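Local structure of putative acetyl/propionyl-CoA carboxylase, alpha subunit (Methylibium petroleiphilum, 2O1Q) at residues V17-F22 / T46-C51; I31-L36 / E137-A142. The protein is a zinc-bound cupin protein of unproven function, possibly an acetylacetone dioxygenase, an oxidoreductase that would cleave a diketone with molecular oxygen. All blocks are in the same frame, centred on the assembly; numbering follows the deposited sequence.

Interaction 1: residues V17-F22 / T46-C51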
loop_
_atom_site.group_PDB
_atom_site.type_symbol
_atom_site.label_atom_id
_atom_site.label_comp_id
_atom_site.label_asym_id
_atom_site.label_seq_id
_atom_site.Cartn_x
_atom_site.Cartn_y
_atom_site.Cartn_z
ATOM N N VAL A 17 -11.483 18.321 18.676
ATOM C CA VAL A 17 -11.249 16.972 19.149
ATOM C C VAL A 17 -10.298 17.175 20.315
ATOM O O VAL A 17 -9.318 17.856 20.165
ATOM C CB VAL A 17 -10.624 16.103 18.034
ATOM C CG1 VAL A 17 -10.075 14.765 18.594
ATOM C CG2 VAL A 17 -11.648 15.874 16.853
ATOM N N ASP A 18 -10.625 16.626 21.489
ATOM C CA ASP A 18 -9.766 16.724 22.665
ATOM C C ASP A 18 -8.566 15.793 22.564
ATOM O O ASP A 18 -8.698 14.641 22.112
ATOM C CB ASP A 18 -10.528 16.357 23.937
ATOM C CG ASP A 18 -11.399 17.479 24.435
ATOM O OD1 ASP A 18 -10.972 18.646 24.324
ATOM O OD2 ASP A 18 -12.499 17.192 24.923
ATOM N N TRP A 19 -7.422 16.268 23.041
ATOM C CA TRP A 19 -6.278 15.408 23.277
ATOM C C TRP A 19 -6.655 14.347 24.296
ATOM O O TRP A 19 -7.442 14.593 25.222
ATOM C CB TRP A 19 -5.092 16.211 23.825
ATOM C CG TRP A 19 -4.473 17.248 22.903
ATOM C CD1 TRP A 19 -4.678 18.615 22.931
ATOM C CD2 TRP A 19 -3.630 17.001 21.796
ATOM N NE1 TRP A 19 -3.969 19.222 21.934
ATOM C CE2 TRP A 19 -3.306 18.262 21.224
ATOM C CE3 TRP A 19 -3.072 15.843 21.249
ATOM C CZ2 TRP A 19 -2.502 18.376 20.115
ATOM C CZ3 TRP A 19 -2.260 15.973 20.215
ATOM C CH2 TRP A 19 -2.006 17.206 19.622
ATOM N N LYS A 20 -6.105 13.163 24.141
ATOM C CA LYS A 20 -6.214 12.060 25.094
ATOM C C LYS A 20 -4.808 11.659 25.544
ATOM O O LYS A 20 -3.865 11.747 24.806
ATOM C CB LYS A 20 -6.955 10.821 24.500
ATOM C CG LYS A 20 -8.449 10.976 24.236
ATOM C CD LYS A 20 -9.130 9.621 24.050
ATOM C CE LYS A 20 -10.626 9.757 23.882
ATOM N NZ LYS A 20 -10.942 10.226 22.514
ATOM N N PRO A 21 -4.663 11.204 26.784
ATOM C CA PRO A 21 -3.349 10.694 27.167
ATOM C C PRO A 21 -2.959 9.461 26.320
ATOM O O PRO A 21 -3.796 8.585 26.030
ATOM C CB PRO A 21 -3.503 10.357 28.654
ATOM C CG PRO A 21 -4.824 10.948 29.075
ATOM C CD PRO A 21 -5.653 11.119 27.863
ATOM N N PHE A 22 -1.709 9.428 25.846
ATOM C CA PHE A 22 -1.207 8.302 25.129
ATOM C C PHE A 22 -0.868 7.226 26.177
ATOM O O PHE A 22 -0.385 7.550 27.277
ATOM C CB PHE A 22 0.034 8.695 24.293
ATOM C CG PHE A 22 0.427 7.661 23.328
ATOM C CD1 PHE A 22 -0.334 7.444 22.205
ATOM C CD2 PHE A 22 1.478 6.790 23.607
ATOM C CE1 PHE A 22 -0.035 6.431 21.337
ATOM C CE2 PHE A 22 1.773 5.776 22.751
ATOM C CZ PHE A 22 1.021 5.589 21.619
ATOM N N THR A 46 -3.257 7.231 11.163
ATOM C CA THR A 46 -2.673 8.547 11.170
ATOM C C THR A 46 -3.141 9.232 12.440
ATOM O O THR A 46 -4.331 9.093 12.850
ATOM C CB THR A 46 -3.194 9.321 9.969
ATOM O OG1 THR A 46 -2.895 8.629 8.757
ATOM C CG2 THR A 46 -2.685 10.709 9.939
ATOM N N ALA A 47 -2.202 9.900 13.086
ATOM C CA ALA A 47 -2.421 10.501 14.383
ATOM C C ALA A 47 -1.541 11.698 14.525
ATOM O O ALA A 47 -0.526 11.854 13.759
ATOM C CB ALA A 47 -2.152 9.446 15.505
ATOM N N ILE A 48 -1.897 12.573 15.485
ATOM C CA ILE A 48 -1.035 13.706 15.876
ATOM C C ILE A 48 -0.772 13.599 17.363
ATOM O O ILE A 48 -1.574 13.003 18.102
ATOM C CB ILE A 48 -1.630 15.079 15.458
ATOM C CG1 ILE A 48 -0.642 16.192 15.667
ATOM C CG2 ILE A 48 -2.993 15.240 16.120
ATOM C CD1 ILE A 48 -1.005 17.502 14.887
ATOM N N PHE A 49 0.436 13.982 17.741
ATOM C CA PHE A 49 0.955 13.849 19.093
ATOM C C PHE A 49 1.459 15.167 19.637
ATOM O O PHE A 49 2.083 15.947 18.914
ATOM C CB PHE A 49 2.107 12.854 19.110
ATOM C CG PHE A 49 1.733 11.471 18.578
ATOM C CD1 PHE A 49 1.718 11.221 17.231
ATOM C CD2 PHE A 49 1.341 10.448 19.439
ATOM C CE1 PHE A 49 1.388 9.993 16.747
ATOM C CE2 PHE A 49 1.014 9.222 18.942
ATOM C CZ PHE A 49 1.006 8.998 17.614
ATOM N N ASP A 50 1.222 15.323 20.923
ATOM C CA ASP A 50 1.627 16.492 21.713
ATOM C C ASP A 50 2.544 15.929 22.780
ATOM O O ASP A 50 2.107 15.178 23.642
ATOM C CB ASP A 50 0.408 17.151 22.339
ATOM C CG ASP A 50 0.769 18.367 23.145
ATOM O OD1 ASP A 50 1.540 19.192 22.629
ATOM O OD2 ASP A 50 0.294 18.489 24.269
ATOM N N CYS A 51 3.810 16.312 22.743
ATOM C CA CYS A 51 4.819 15.630 23.500
ATOM C C CYS A 51 5.584 16.606 24.339
ATOM O O CYS A 51 6.322 17.426 23.810
ATOM C CB CYS A 51 5.776 14.938 22.563
ATOM S SG CYS A 51 5.108 13.821 21.333
#

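Interaction 2: residues I31-L36 / E137-A142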
loop_
_atom_site.group_PDB
_atom_site.type_symbol
_atom_site.label_atom_id
_atom_site.label_comp_id
_atom_site.label_asym_id
_atom_site.label_seq_id
_atom_site.Cartn_x
_atom_site.Cartn_y
_atom_site.Cartn_z
ATOM N N ILE A 31 2.854 12.235 27.088
ATOM C CA ILE A 31 2.478 12.365 25.701
ATOM C C ILE A 31 0.943 12.233 25.590
ATOM O O ILE A 31 0.323 11.388 26.275
ATOM C CB ILE A 31 3.187 11.287 24.831
ATOM C CG1 ILE A 31 4.736 11.478 24.857
ATOM C CG2 ILE A 31 2.598 11.270 23.413
ATOM C CD1 ILE A 31 5.578 10.583 23.902
ATOM N N ARG A 32 0.366 13.065 24.728
ATOM C CA ARG A 32 -1.058 13.062 24.400
ATOM C C ARG A 32 -1.169 12.913 22.900
ATOM O O ARG A 32 -0.196 13.141 22.135
ATOM C CB ARG A 32 -1.762 14.324 24.885
ATOM C CG ARG A 32 -1.812 14.398 26.401
ATOM C CD ARG A 32 -2.547 15.626 26.886
ATOM N NE ARG A 32 -2.083 16.857 26.238
ATOM C CZ ARG A 32 -2.757 18.006 26.194
ATOM N NH1 ARG A 32 -3.945 18.133 26.712
ATOM N NH2 ARG A 32 -2.272 19.030 25.537
ATOM N N TRP A 33 -2.355 12.525 22.451
ATOM C CA TRP A 33 -2.558 12.210 21.036
ATOM C C TRP A 33 -3.989 12.504 20.613
ATOM O O TRP A 33 -4.860 12.574 21.473
ATOM C CB TRP A 33 -2.128 10.781 20.730
ATOM C CG TRP A 33 -3.036 9.684 21.120
ATOM C CD1 TRP A 33 -3.678 9.532 22.284
ATOM C CD2 TRP A 33 -3.372 8.542 20.325
ATOM N NE1 TRP A 33 -4.360 8.356 22.305
ATOM C CE2 TRP A 33 -4.235 7.752 21.083
ATOM C CE3 TRP A 33 -3.042 8.132 19.036
ATOM C CZ2 TRP A 33 -4.759 6.549 20.606
ATOM C CZ3 TRP A 33 -3.560 6.947 18.568
ATOM C CH2 TRP A 33 -4.429 6.191 19.345
ATOM N N LYS A 34 -4.199 12.550 19.283
ATOM C CA LYS A 34 -5.532 12.513 18.623
ATOM C C LYS A 34 -5.319 11.530 17.502
ATOM O O LYS A 34 -4.452 11.740 16.650
ATOM C CB LYS A 34 -5.929 13.866 18.087
ATOM C CG LYS A 34 -5.990 14.925 19.181
ATOM C CD LYS A 34 -6.385 16.283 18.616
ATOM C CE LYS A 34 -6.319 17.334 19.689
ATOM N NZ LYS A 34 -6.857 18.659 19.238
ATOM N N LEU A 35 -6.124 10.474 17.485
ATOM C CA LEU A 35 -6.231 9.631 16.328
ATOM C C LEU A 35 -7.081 10.313 15.278
ATOM O O LEU A 35 -8.147 10.779 15.564
ATOM C CB LEU A 35 -6.842 8.284 16.683
ATOM C CG LEU A 35 -6.929 7.234 15.572
ATOM C CD1 LEU A 35 -5.511 6.940 15.101
ATOM C CD2 LEU A 35 -7.628 5.985 16.082
ATOM N N LEU A 36 -6.563 10.376 14.057
ATOM C CA LEU A 36 -7.200 11.129 12.991
ATOM C C LEU A 36 -7.880 10.220 11.975
ATOM O O LEU A 36 -8.955 10.553 11.428
ATOM C CB LEU A 36 -6.177 11.993 12.303
ATOM C CG LEU A 36 -5.554 13.090 13.181
ATOM C CD1 LEU A 36 -4.404 13.766 12.391
ATOM C CD2 LEU A 36 -6.607 14.081 13.713
ATOM N N GLU A 137 -6.262 -1.149 14.490
ATOM C CA GLU A 137 -7.335 -1.631 15.303
ATOM C C GLU A 137 -7.096 -1.324 16.788
ATOM O O GLU A 137 -8.035 -1.005 17.533
ATOM C CB GLU A 137 -7.525 -3.152 15.063
ATOM C CG GLU A 137 -8.780 -3.772 15.631
ATOM C CD GLU A 137 -8.813 -5.316 15.471
ATOM O OE1 GLU A 137 -7.800 -5.989 15.813
ATOM O OE2 GLU A 137 -9.868 -5.850 15.046
ATOM N N ASP A 138 -5.860 -1.526 17.219
ATOM C CA ASP A 138 -5.454 -1.179 18.562
ATOM C C ASP A 138 -5.572 0.316 18.796
ATOM O O ASP A 138 -6.079 0.777 19.802
ATOM C CB ASP A 138 -4.052 -1.691 18.861
ATOM C CG ASP A 138 -3.942 -3.157 18.613
ATOM O OD1 ASP A 138 -4.572 -3.929 19.379
ATOM O OD2 ASP A 138 -3.308 -3.503 17.603
ATOM N N ALA A 139 -5.115 1.086 17.830
ATOM C CA ALA A 139 -5.235 2.524 17.905
ATOM C C ALA A 139 -6.662 2.986 18.001
ATOM O O ALA A 139 -6.963 3.816 18.827
ATOM C CB ALA A 139 -4.527 3.189 16.719
ATOM N N GLN A 140 -7.526 2.434 17.184
ATOM C CA GLN A 140 -8.908 2.846 17.163
ATOM C C GLN A 140 -9.540 2.510 18.484
ATOM O O GLN A 140 -10.331 3.268 18.989
ATOM C CB GLN A 140 -9.655 2.251 15.977
ATOM C CG GLN A 140 -11.060 2.784 15.790
ATOM C CD GLN A 140 -11.824 2.038 14.707
ATOM O OE1 GLN A 140 -11.950 0.798 14.749
ATOM N NE2 GLN A 140 -12.409 2.776 13.819
ATOM N N GLY A 141 -9.227 1.353 19.046
ATOM C CA GLY A 141 -9.843 0.946 20.299
ATOM C C GLY A 141 -9.347 1.820 21.447
ATOM O O GLY A 141 -10.112 2.188 22.316
ATOM N N ALA A 142 -8.049 2.100 21.487
ATOM C CA ALA A 142 -7.501 2.959 22.549
ATOM C C ALA A 142 -8.072 4.377 22.456
ATOM O O ALA A 142 -8.288 5.020 23.483
ATOM C CB ALA A 142 -6.017 3.000 22.479
HETATM O O HOH W 1 -5.898 6.871 24.270
#

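Interaction 1: residues V17-F22 / T46-C51
The Trp-19 indole carries Asp-50 CB over one face, Lys-34 makes a cation-pi contact from the other, and the carbonyl oxygen of Ile-48 lies at its edge, while Phe-49 turns its edge toward the face of Phe-22. Both pairs reach across one sheet of the cupin beta-barrel, because strand 32-39 runs between strands 20-21 and 44-51. On one side of that sheet, Asp-50 CB stands 3.6 Å from the centroid of the Trp-19 six-membered ring and 11° off its normal, a CH-pi contact. Asp-50 OD2 forms a salt bridge with Arg-32. Ile-48 adds an apolar touch, CG2 to Trp-19 CH2 at 4.1 Å. Serine in place of Trp-19 is likely to strip the Asp-50 methylene of its aromatic cover and open a gap beside Ile-48 CG2. On the opposite side, Phe-49 starts away from segment 17-22, but its CG lies beside the backbone N (chi1 -57°), which brings the ring back. The Phe-22 and Phe-49 rings, an offset edge-to-face pair, have centroids 5.7 Å apart and planes at 68°. Phe-113 also stacks on Phe-49, and Phe-22 CE1 meets Phe-49 CE2 at 3.8 Å.

Interaction 2: residues I31-L36 / E137-A142
Strand 32-36 and helix 137-142 pass with their axes 9.2 Å apart at closest approach and their N-to-C directions 115° from each other, so the helix lies across the strand rather than along it. Trp-33 and Leu-35, two residues apart and therefore on the same face of the strand, make the contact; no direct hydrogen bond spans it. The Trp-33 indole presents its edge to the helix: CH2 is 3.5 Å from Ala-139 O, near the ring plane, and 4.0 Å from Ala-139 CB, also at the edge. The ring owes this reach to a CG set between the backbone N and the carbonyl carbon (chi1 78°). CZ2 of Trp-33 also comes to 4.2 Å from Ala-142 CB, obliquely. One water finishes this side, lying in the indole plane: it accepts from Trp-33 NE1 at 2.9 Å and donates to Ala-142 O at 3.1 Å, giving the indole N-H a partner and fastening it to the helix backbone indirectly. Leu-35 works by its methyl tips. CD2 sits against the helix backbone, 3.6 Å from Gln-140 CA and close to Ala-139 O as well, while CD1 approaches Ala-139 CB more loosely. Both side chains bear on the Ala-139 methyl from the strand side. Trp-143, further along the helix, meets Trp-33 edge-to-face and touches Leu-35, and Trp-45 of strand 44-51 also touches Ala-139. Lys-4 of a neighbouring subunit packs on Gln-140. This is plain helix-on-sheet packing, in which the short C-terminal helix 136-144 is laid across a sheet of the cupin barrel.

How the interactions relate
From the N terminus the chain passes through 17-22, turns back along 31-36, returns through 46-51, and much later ends in helix 137-142. Interaction 1 closes a loop of 23 residues and interaction 2 one of 100; since 31-36 falls inside the first loop and 46-51 inside the second, the two cross. Segment 31-36 joins them: it bonds to both partners of interaction 1, probably through Phe-22 N to Ile-31 O at 2.9 Å, just ahead of strand 32-39, and Thr-46 O to Leu-36 N at 2.8 Å, and turns the side bearing Trp-33 and Leu-35 to the helix. Together they tie strands 20-21, 32-39 and 44-51, consecutive in the sheet, and the C-terminal helix into one unit.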